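Local coordinates for DsbA-like disulfide oxidoreductase (Wolbachia endosymbiont of Drosophila melanogaster, PDB 6EEZ), which catalyses thiol-disulfide exchange as a DsbA-like protein of the thioredoxin family and acts as a homotrimeric disulfide isomerase, at residues Y43-C48 and G157-L162; K56-D61 and N176-K181; A85-F90 and D131-N136. All coordinates share one frame; numbering follows the deposited sequence. Where two conformers were deposited one is given.

In the fold
Contact 1 is the redox centre, where the C45/C48 pair at the start of a helix meets the cis-proline P160. The other two lie on opposite sides of the chain's centre. Contact 2 joins two helices that pack on the sheet of the thioredoxin fold; its centre is about 18 Å from that of contact 1, and the two meet where L162 CD2 touches L178 CD1 at 3.7 Å. Contact 3 belongs to the helices that lie, in sequence, between strands 65-70 and 161-164, with its centre about 23 Å from that of contact 1; Y43 OH reaches A85 CB at 3.7 Å. The centres of contacts 2 and 3 are about 30 Å apart, their nearest atoms about 12 Å.

Contact 1. Residues Y43-C48 and G157-L162; sequences YSCGHC and GGTPFL
C45 and C48 face T159 and P160 across the active site of a thioredoxin fold: a CxxC motif at the start of helix 46-50 set against the loop that carries the cis-proline. The CGHC sequence is the one found in protein disulfide isomerase. A disulfide between the two cysteines is seen in this crystal. Both cysteines have two conformers, and the sulfur contacts, including the capping bond, hold for the one described here, in which the SG atoms of C45 and C48 are 3.1 Å apart, longer than a covalent S-S bond.

Apolar contacts all converge on the proline ring. C48 has SG anti to its own carbonyl carbon (chi1 -74°), a turn that lays the sulfur against the ring, 3.4 Å from P160 CB. H47 contributes just its CB, 3.7 Å from P160 CD, while its imidazole leads away. C45 SG meets P160 CD less closely, at 4.0 Å. Proline suits the place because it readily accepts the cis peptide bond before it and its rigid ring gives the sulfurs a smooth apolar wall. C48 and P160 both also touch L41 of strand 36-41.

T159 brings oxygens toward the sulfurs without forming a hydrogen bond to either. Its OG1, set between the backbone N and the carbonyl carbon (chi1 60°), lies 3.6 Å from C48 SG and a little farther from C45 SG, and its carbonyl oxygen also approaches C45 SG. In relatives, the backbone of the residue preceding the cis-proline pairs with substrate peptides, and T159 may do likewise.

Within the CxxC turn itself, C45 takes the N-cap position: its SG accepts a weak capping bond from C48 N, 3.0 Å long and bent to 149° at the hydrogen.

Contact 2. Residues K56-D61 and N176-K181; sequences KQLIND and NVLRKK
Around L58 and R179, whose CA atoms are 7.1 Å apart, the segments of helices 52-60 and 175-185 run nearly parallel, with axes 10.8 Å apart and inclined by 22°. Helix 52-60 follows the active-site helix 46-50 and lies beside the C-terminal helix 175-185, as in the thioredoxin fold, where these helices share one face of the sheet.

The inner part is apolar. L58 has CG anti to the backbone N (chi1 -161°), which carries its two methyls toward the other helix. There the leucines L58 and L178 cross at about a right angle, CD2 of L58 lying 4.0 Å from CD1 of L178. The other methyl, L58 CD1, touches the aliphatic stem of R179 at CG, 3.8 Å away, as the two chains slide past each other in opposite directions. Branched leucines suit this buried layer, which continues onto L175 beside L58 and F169 of strand 167-170, which touches L178.

Farther out, R179 extends from CG to NE and grips the D61 carboxylate side-on in a bidentate salt bridge. NE bonds to OD2 of D61 at 2.9 Å, and NH2 of R179 bonds to D61 OD1 at 3.2 Å. Both oxygens use their syn lone pairs, yet both are tilted from the guanidinium plane, and the planes of the two groups are 33° apart. Q57 CB comes obliquely to the same guanidinium group.

Arginine thus does two jobs, its methylene stem covering L58 and its charged end pairing with D61. Two bonds to separate oxygens restrict rotation of the carboxylate, and the opposite charges probably help hold each other ionised at this partly exposed edge of the interface.

Contact 3. Residues A85-F90 and D131-N136; sequences ALAVYF and DSIKDN
S132 meets the A87 carbonyl because its OG stands opposite its own backbone N, beside the carbonyl carbon (chi1 -173°). In F90 the backbone brings CB next to N136, and a chi1 of -77° directs the ring anti to the carbonyl carbon. The S132 setting makes the polar link between helix 76-91 and helix 126-135, whose short segments cross almost perpendicularly, at 99°.

The single hydrogen bond across runs from S132 OG to A87 O. Its modelled length of 2.4 Å is very short, so the exact value is doubtful, but the direction is clear: the hydroxyl donates to a helix carbonyl. Serine is apt here, being small enough to enter a close crossing and able to offer a proton at a buried point.

Closeness is possible because A87 carries just a methyl group. The CA atoms of A87 and I133 come within 5.3 Å, and A87 CB touches both partners, lying 3.8 Å from S132 OG and 3.9 Å from I133 CG1. The I133 side chain starts out pointing away from helix 76-91, so the contact is made by this near branch alone.

At the other end F90 packs on N136, whose side-chain amide lies obliquely to the aromatic ring. Y89 CD2 sits 3.7 Å above the centre of one face of the F90 ring. N136 is the first residue to leave helix 126-135, and its backbone N still bonds to S132 O.

The chain then turns into helix 137-154, where K139 and M143 continue the packing on F90, while I140 and M143 cover L86. F99 of helix 96-105 packs on A85 and V88, so helix 76-91 packs among the other helices that lie, in sequence, between strands 65-70 and 161-164, the helical insertion characteristic of DsbA-like proteins.

Contact 1. Residues Y43-C48 and G157-L162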
loop_
_atom_site.group_PDB
_atom_site.type_symbol
_atom_site.label_atom_id
_atom_site.label_comp_id
_atom_site.label_asym_id
_atom_site.label_seq_id
_atom_site.Cartn_x
_atom_site.Cartn_y
_atom_site.Cartn_z
ATOM N N TYR A 43 3.406 0.462 -7.891
ATOM C CA TYR A 43 2.509 1.223 -8.752
ATOM C C TYR A 43 2.587 0.846 -10.248
ATOM O O TYR A 43 1.601 1.020 -10.977
ATOM C CB TYR A 43 2.782 2.712 -8.570
ATOM C CG TYR A 43 2.251 3.247 -7.273
ATOM C CD1 TYR A 43 0.906 3.111 -6.942
ATOM C CD2 TYR A 43 3.082 3.898 -6.381
ATOM C CE1 TYR A 43 0.422 3.592 -5.755
ATOM C CE2 TYR A 43 2.604 4.397 -5.204
ATOM C CZ TYR A 43 1.277 4.234 -4.887
ATOM O OH TYR A 43 0.804 4.716 -3.688
ATOM N N SER A 44 3.727 0.326 -10.709
ATOM C CA SER A 44 3.893 -0.020 -12.125
ATOM C C SER A 44 3.486 -1.468 -12.420
ATOM O O SER A 44 3.554 -1.918 -13.561
ATOM C CB SER A 44 5.349 0.190 -12.571
ATOM O OG SER A 44 5.881 1.428 -12.113
ATOM N N CYS A 45 3.068 -2.199 -11.395
ATOM C CA CYS A 45 2.687 -3.600 -11.559
ATOM C C CYS A 45 1.260 -3.717 -12.113
ATOM O O CYS A 45 0.323 -3.114 -11.586
ATOM C CB CYS A 45 2.850 -4.331 -10.208
ATOM S SG CYS A 45 1.623 -5.536 -9.762
ATOM N N GLY A 46 1.104 -4.489 -13.184
ATOM C CA GLY A 46 -0.185 -4.639 -13.853
ATOM C C GLY A 46 -1.311 -5.129 -12.940
ATOM O O GLY A 46 -2.438 -4.639 -13.041
ATOM N N HIS A 47 -1.030 -6.111 -12.071
ATOM C CA HIS A 47 -2.062 -6.638 -11.179
ATOM C C HIS A 47 -2.343 -5.657 -10.066
ATOM O O HIS A 47 -3.464 -5.584 -9.608
ATOM C CB HIS A 47 -1.686 -8.001 -10.589
ATOM C CG HIS A 47 -1.749 -9.107 -11.587
ATOM N ND1 HIS A 47 -0.688 -9.414 -12.410
ATOM C CD2 HIS A 47 -2.751 -9.945 -11.934
ATOM C CE1 HIS A 47 -1.029 -10.404 -13.217
ATOM N NE2 HIS A 47 -2.278 -10.744 -12.955
ATOM N N CYS A 48 -1.347 -4.890 -9.646
ATOM C CA CYS A 48 -1.571 -3.869 -8.626
ATOM C C CYS A 48 -2.515 -2.806 -9.191
ATOM O O CYS A 48 -3.437 -2.371 -8.522
ATOM C CB CYS A 48 -0.258 -3.223 -8.156
ATOM S SG CYS A 48 0.787 -4.261 -7.057
ATOM N N GLY A 157 7.550 -12.855 -2.573
ATOM C CA GLY A 157 8.379 -12.791 -3.761
ATOM C C GLY A 157 7.825 -11.962 -4.912
ATOM O O GLY A 157 8.372 -12.019 -6.004
ATOM N N GLY A 158 6.746 -11.214 -4.675
ATOM C CA GLY A 158 6.263 -10.230 -5.640
ATOM C C GLY A 158 5.074 -9.435 -5.121
ATOM O O GLY A 158 4.718 -9.578 -3.958
ATOM N N THR A 159 4.497 -8.577 -5.962
ATOM C CA THR A 159 3.257 -7.862 -5.640
ATOM C C THR A 159 2.166 -8.138 -6.688
ATOM O O THR A 159 2.464 -8.536 -7.816
ATOM C CB THR A 159 3.482 -6.315 -5.542
ATOM O OG1 THR A 159 3.977 -5.805 -6.781
ATOM C CG2 THR A 159 4.473 -5.997 -4.451
ATOM N N PRO A 160 0.896 -7.904 -6.317
ATOM C CA PRO A 160 0.480 -7.436 -4.988
ATOM C C PRO A 160 0.226 -8.587 -4.045
ATOM O O PRO A 160 0.098 -9.719 -4.508
ATOM C CB PRO A 160 -0.827 -6.705 -5.269
ATOM C CG PRO A 160 -1.436 -7.540 -6.349
ATOM C CD PRO A 160 -0.270 -8.033 -7.205
ATOM N N PHE A 161 0.092 -8.267 -2.758
ATOM C CA PHE A 161 -0.465 -9.207 -1.808
ATOM C C PHE A 161 -1.050 -8.412 -0.674
ATOM O O PHE A 161 -0.692 -7.236 -0.483
ATOM C CB PHE A 161 0.568 -10.252 -1.308
ATOM C CG PHE A 161 1.677 -9.697 -0.451
ATOM C CD1 PHE A 161 1.545 -9.643 0.923
ATOM C CD2 PHE A 161 2.882 -9.311 -1.007
ATOM C CE1 PHE A 161 2.575 -9.173 1.724
ATOM C CE2 PHE A 161 3.915 -8.841 -0.207
ATOM C CZ PHE A 161 3.761 -8.775 1.155
ATOM N N LEU A 162 -1.976 -9.056 0.037
ATOM C CA LEU A 162 -2.757 -8.412 1.074
ATOM C C LEU A 162 -2.903 -9.291 2.319
ATOM O O LEU A 162 -3.302 -10.461 2.267
ATOM C CB LEU A 162 -4.135 -8.043 0.516
ATOM C CG LEU A 162 -5.148 -7.347 1.428
ATOM C CD1 LEU A 162 -4.604 -6.004 1.861
ATOM C CD2 LEU A 162 -6.485 -7.163 0.718
#

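Contact 2. Residues K56-D61 and N176-K181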
loop_
_atom_site.group_PDB
_atom_site.type_symbol
_atom_site.label_atom_id
_atom_site.label_comp_id
_atom_site.label_asym_id
_atom_site.label_seq_id
_atom_site.Cartn_x
_atom_site.Cartn_y
_atom_site.Cartn_z
ATOM N N LYS A 56 -10.403 0.187 -3.234
ATOM C CA LYS A 56 -11.297 1.306 -2.960
ATOM C C LYS A 56 -12.621 0.823 -2.353
ATOM O O LYS A 56 -13.039 1.316 -1.313
ATOM C CB LYS A 56 -11.550 2.106 -4.236
ATOM C CG LYS A 56 -12.198 3.430 -3.995
ATOM C CD LYS A 56 -12.324 4.160 -5.292
ATOM C CE LYS A 56 -13.099 5.434 -5.150
ATOM N NZ LYS A 56 -12.984 6.199 -6.418
ATOM N N GLN A 57 -13.262 -0.158 -2.982
ATOM C CA GLN A 57 -14.533 -0.666 -2.491
ATOM C C GLN A 57 -14.400 -1.323 -1.115
ATOM O O GLN A 57 -15.269 -1.142 -0.265
ATOM C CB GLN A 57 -15.141 -1.640 -3.510
ATOM C CG GLN A 57 -15.659 -0.924 -4.753
ATOM C CD GLN A 57 -16.132 -1.856 -5.849
ATOM O OE1 GLN A 57 -15.919 -3.058 -5.791
ATOM N NE2 GLN A 57 -16.776 -1.293 -6.863
ATOM N N LEU A 58 -13.311 -2.055 -0.880
ATOM C CA LEU A 58 -13.120 -2.759 0.390
ATOM C C LEU A 58 -12.954 -1.768 1.526
ATOM O O LEU A 58 -13.465 -1.977 2.626
ATOM C CB LEU A 58 -11.911 -3.683 0.324
ATOM C CG LEU A 58 -11.857 -4.791 1.381
ATOM C CD1 LEU A 58 -12.973 -5.818 1.134
ATOM C CD2 LEU A 58 -10.458 -5.458 1.379
ATOM N N ILE A 59 -12.239 -0.681 1.238
ATOM C CA ILE A 59 -12.100 0.440 2.164
ATOM C C ILE A 59 -13.463 1.133 2.416
ATOM O O ILE A 59 -13.817 1.411 3.562
ATOM C CB ILE A 59 -11.023 1.436 1.618
ATOM C CG1 ILE A 59 -9.621 0.809 1.750
ATOM C CG2 ILE A 59 -11.033 2.744 2.360
ATOM C CD1 ILE A 59 -8.500 1.646 1.185
ATOM N N ASN A 60 -14.249 1.364 1.364
ATOM C CA ASN A 60 -15.484 2.145 1.487
ATOM C C ASN A 60 -16.597 1.348 2.174
ATOM O O ASN A 60 -17.493 1.940 2.766
ATOM C CB ASN A 60 -15.950 2.642 0.106
ATOM C CG ASN A 60 -17.029 3.717 0.193
ATOM O OD1 ASN A 60 -16.988 4.592 1.075
ATOM N ND2 ASN A 60 -18.006 3.662 -0.722
ATOM N N ASP A 61 -16.538 0.017 2.108
ATOM C CA ASP A 61 -17.392 -0.847 2.949
ATOM C C ASP A 61 -17.461 -0.412 4.428
ATOM O O ASP A 61 -18.446 -0.679 5.106
ATOM C CB ASP A 61 -16.898 -2.298 2.910
ATOM C CG ASP A 61 -17.129 -2.963 1.573
ATOM O OD1 ASP A 61 -17.715 -2.316 0.679
ATOM O OD2 ASP A 61 -16.720 -4.137 1.425
ATOM N N ASN A 176 -14.949 -10.699 -3.386
ATOM C CA ASN A 176 -15.872 -11.451 -2.545
ATOM C C ASN A 176 -15.152 -12.305 -1.505
ATOM O O ASN A 176 -15.691 -12.579 -0.440
ATOM C CB ASN A 176 -16.777 -12.340 -3.408
ATOM C CG ASN A 176 -16.002 -13.409 -4.163
ATOM O OD1 ASN A 176 -15.203 -13.103 -5.044
ATOM N ND2 ASN A 176 -16.250 -14.674 -3.836
ATOM N N VAL A 177 -13.930 -12.721 -1.811
ATOM C CA VAL A 177 -13.144 -13.519 -0.871
ATOM C C VAL A 177 -12.644 -12.640 0.248
ATOM O O VAL A 177 -12.708 -13.001 1.426
ATOM C CB VAL A 177 -11.967 -14.184 -1.565
ATOM C CG1 VAL A 177 -11.032 -14.885 -0.546
ATOM C CG2 VAL A 177 -12.480 -15.154 -2.598
ATOM N N LEU A 178 -12.145 -11.477 -0.129
ATOM C CA LEU A 178 -11.713 -10.496 0.840
ATOM C C LEU A 178 -12.876 -10.063 1.733
ATOM O O LEU A 178 -12.714 -9.937 2.943
ATOM C CB LEU A 178 -11.104 -9.291 0.133
ATOM C CG LEU A 178 -9.906 -9.575 -0.785
ATOM C CD1 LEU A 178 -9.414 -8.249 -1.346
ATOM C CD2 LEU A 178 -8.726 -10.324 -0.096
ATOM N N ARG A 179 -14.058 -9.879 1.154
ATOM C CA ARG A 179 -15.211 -9.401 1.933
ATOM C C ARG A 179 -15.704 -10.425 2.964
ATOM O O ARG A 179 -16.095 -10.056 4.070
ATOM C CB ARG A 179 -16.375 -9.007 1.001
ATOM C CG ARG A 179 -16.251 -7.591 0.434
ATOM C CD ARG A 179 -17.399 -7.222 -0.490
ATOM N NE ARG A 179 -17.396 -5.786 -0.803
ATOM C CZ ARG A 179 -18.078 -5.229 -1.806
ATOM N NH1 ARG A 179 -18.815 -5.986 -2.604
ATOM N NH2 ARG A 179 -18.004 -3.922 -2.019
ATOM N N LYS A 180 -15.701 -11.697 2.584
ATOM C CA LYS A 180 -16.091 -12.778 3.477
ATOM C C LYS A 180 -15.106 -12.898 4.656
ATOM O O LYS A 180 -15.520 -13.101 5.798
ATOM C CB LYS A 180 -16.173 -14.099 2.691
ATOM C CG LYS A 180 -16.454 -15.346 3.542
ATOM C CD LYS A 180 -16.757 -16.590 2.694
ATOM C CE LYS A 180 -15.748 -17.725 2.959
ATOM N NZ LYS A 180 -16.228 -19.062 2.475
ATOM N N LYS A 181 -13.808 -12.771 4.380
ATOM C CA LYS A 181 -12.815 -12.809 5.446
ATOM C C LYS A 181 -13.000 -11.637 6.393
ATOM O O LYS A 181 -12.958 -11.804 7.609
ATOM C CB LYS A 181 -11.399 -12.795 4.882
ATOM C CG LYS A 181 -10.309 -12.809 5.949
ATOM C CD LYS A 181 -10.201 -14.136 6.677
ATOM C CE LYS A 181 -9.136 -14.037 7.767
ATOM N NZ LYS A 181 -8.731 -15.313 8.448
#

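Contact 3. Residues A85-F90 and D131-N136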
loop_
_atom_site.group_PDB
_atom_site.type_symbol
_atom_site.label_atom_id
_atom_site.label_comp_id
_atom_site.label_asym_id
_atom_site.label_seq_id
_atom_site.Cartn_x
_atom_site.Cartn_y
_atom_site.Cartn_z
ATOM N N ALA A 85 4.524 9.374 -3.569
ATOM C CA ALA A 85 3.336 9.057 -2.791
ATOM C C ALA A 85 3.526 9.423 -1.328
ATOM O O ALA A 85 2.689 10.099 -0.731
ATOM C CB ALA A 85 2.993 7.590 -2.919
ATOM N N LEU A 86 4.627 8.991 -0.737
ATOM C CA LEU A 86 4.845 9.312 0.662
ATOM C C LEU A 86 5.162 10.803 0.836
ATOM O O LEU A 86 4.902 11.358 1.894
ATOM C CB LEU A 86 5.955 8.447 1.247
ATOM C CG LEU A 86 5.558 6.986 1.438
ATOM C CD1 LEU A 86 6.743 6.132 1.893
ATOM C CD2 LEU A 86 4.440 6.901 2.453
ATOM N N ALA A 87 5.693 11.458 -0.194
ATOM C CA ALA A 87 6.003 12.880 -0.083
ATOM C C ALA A 87 4.707 13.684 0.038
ATOM O O ALA A 87 4.658 14.717 0.708
ATOM C CB ALA A 87 6.811 13.353 -1.262
ATOM N N VAL A 88 3.663 13.180 -0.610
ATOM C CA VAL A 88 2.318 13.719 -0.483
ATOM C C VAL A 88 1.727 13.425 0.905
ATOM O O VAL A 88 1.134 14.293 1.544
ATOM C CB VAL A 88 1.402 13.130 -1.588
ATOM C CG1 VAL A 88 -0.076 13.388 -1.294
ATOM C CG2 VAL A 88 1.795 13.693 -2.937
ATOM N N TYR A 89 1.876 12.188 1.355
ATOM C CA TYR A 89 1.383 11.769 2.660
ATOM C C TYR A 89 1.814 12.707 3.779
ATOM O O TYR A 89 1.013 13.097 4.627
ATOM C CB TYR A 89 1.871 10.352 2.959
ATOM C CG TYR A 89 1.612 9.867 4.359
ATOM C CD1 TYR A 89 0.345 9.464 4.754
ATOM C CD2 TYR A 89 2.648 9.773 5.277
ATOM C CE1 TYR A 89 0.108 8.992 6.032
ATOM C CE2 TYR A 89 2.426 9.298 6.566
ATOM C CZ TYR A 89 1.153 8.908 6.939
ATOM O OH TYR A 89 0.936 8.449 8.223
ATOM N N PHE A 90 3.086 13.068 3.779
ATOM C CA PHE A 90 3.614 13.873 4.853
ATOM C C PHE A 90 3.197 15.332 4.759
ATOM O O PHE A 90 3.209 16.031 5.769
ATOM C CB PHE A 90 5.130 13.742 4.887
ATOM C CG PHE A 90 5.591 12.456 5.505
ATOM C CD1 PHE A 90 5.452 12.242 6.876
ATOM C CD2 PHE A 90 6.129 11.454 4.726
ATOM C CE1 PHE A 90 5.865 11.047 7.458
ATOM C CE2 PHE A 90 6.555 10.245 5.302
ATOM C CZ PHE A 90 6.417 10.044 6.664
ATOM N N ASP A 131 9.529 20.492 -1.649
ATOM C CA ASP A 131 10.083 20.649 -0.305
ATOM C C ASP A 131 9.830 19.389 0.527
ATOM O O ASP A 131 10.609 19.056 1.421
ATOM C CB ASP A 131 9.489 21.867 0.408
ATOM C CG ASP A 131 9.783 23.200 -0.314
ATOM O OD1 ASP A 131 10.912 23.408 -0.816
ATOM O OD2 ASP A 131 8.869 24.049 -0.363
ATOM N N SER A 132 8.742 18.684 0.235
ATOM C CA SER A 132 8.399 17.473 0.983
ATOM C C SER A 132 9.361 16.329 0.636
ATOM O O SER A 132 9.833 15.611 1.522
ATOM C CB SER A 132 6.951 17.065 0.701
ATOM O OG SER A 132 6.524 15.991 1.525
ATOM N N ILE A 133 9.642 16.174 -0.656
ATOM C CA ILE A 133 10.604 15.191 -1.130
ATOM C C ILE A 133 11.923 15.336 -0.378
ATOM O O ILE A 133 12.470 14.361 0.136
ATOM C CB ILE A 133 10.854 15.338 -2.660
ATOM C CG1 ILE A 133 9.648 14.809 -3.446
ATOM C CG2 ILE A 133 12.131 14.593 -3.090
ATOM C CD1 ILE A 133 9.760 14.991 -4.936
ATOM N N LYS A 134 12.420 16.565 -0.305
ATOM C CA LYS A 134 13.762 16.805 0.197
ATOM C C LYS A 134 13.797 16.755 1.717
ATOM O O LYS A 134 14.665 16.108 2.302
ATOM C CB LYS A 134 14.286 18.158 -0.297
ATOM C CG LYS A 134 14.213 18.351 -1.811
ATOM C CD LYS A 134 15.153 17.424 -2.566
ATOM C CE LYS A 134 14.822 17.419 -4.049
ATOM N NZ LYS A 134 14.836 18.792 -4.630
ATOM N N ASP A 135 12.855 17.439 2.354
ATOM C CA ASP A 135 12.839 17.535 3.808
ATOM C C ASP A 135 12.658 16.174 4.464
ATOM O O ASP A 135 13.277 15.899 5.493
ATOM C CB ASP A 135 11.721 18.460 4.290
ATOM C CG ASP A 135 11.968 19.915 3.956
ATOM O OD1 ASP A 135 13.074 20.241 3.481
ATOM O OD2 ASP A 135 11.051 20.735 4.186
ATOM N N ASN A 136 11.797 15.335 3.884
ATOM C CA ASN A 136 11.477 14.021 4.460
ATOM C C ASN A 136 12.203 12.851 3.785
ATOM O O ASN A 136 11.757 11.703 3.864
ATOM C CB ASN A 136 9.964 13.787 4.392
ATOM C CG ASN A 136 9.182 14.885 5.077
ATOM O OD1 ASN A 136 8.468 15.659 4.424
ATOM N ND2 ASN A 136 9.332 14.984 6.396
#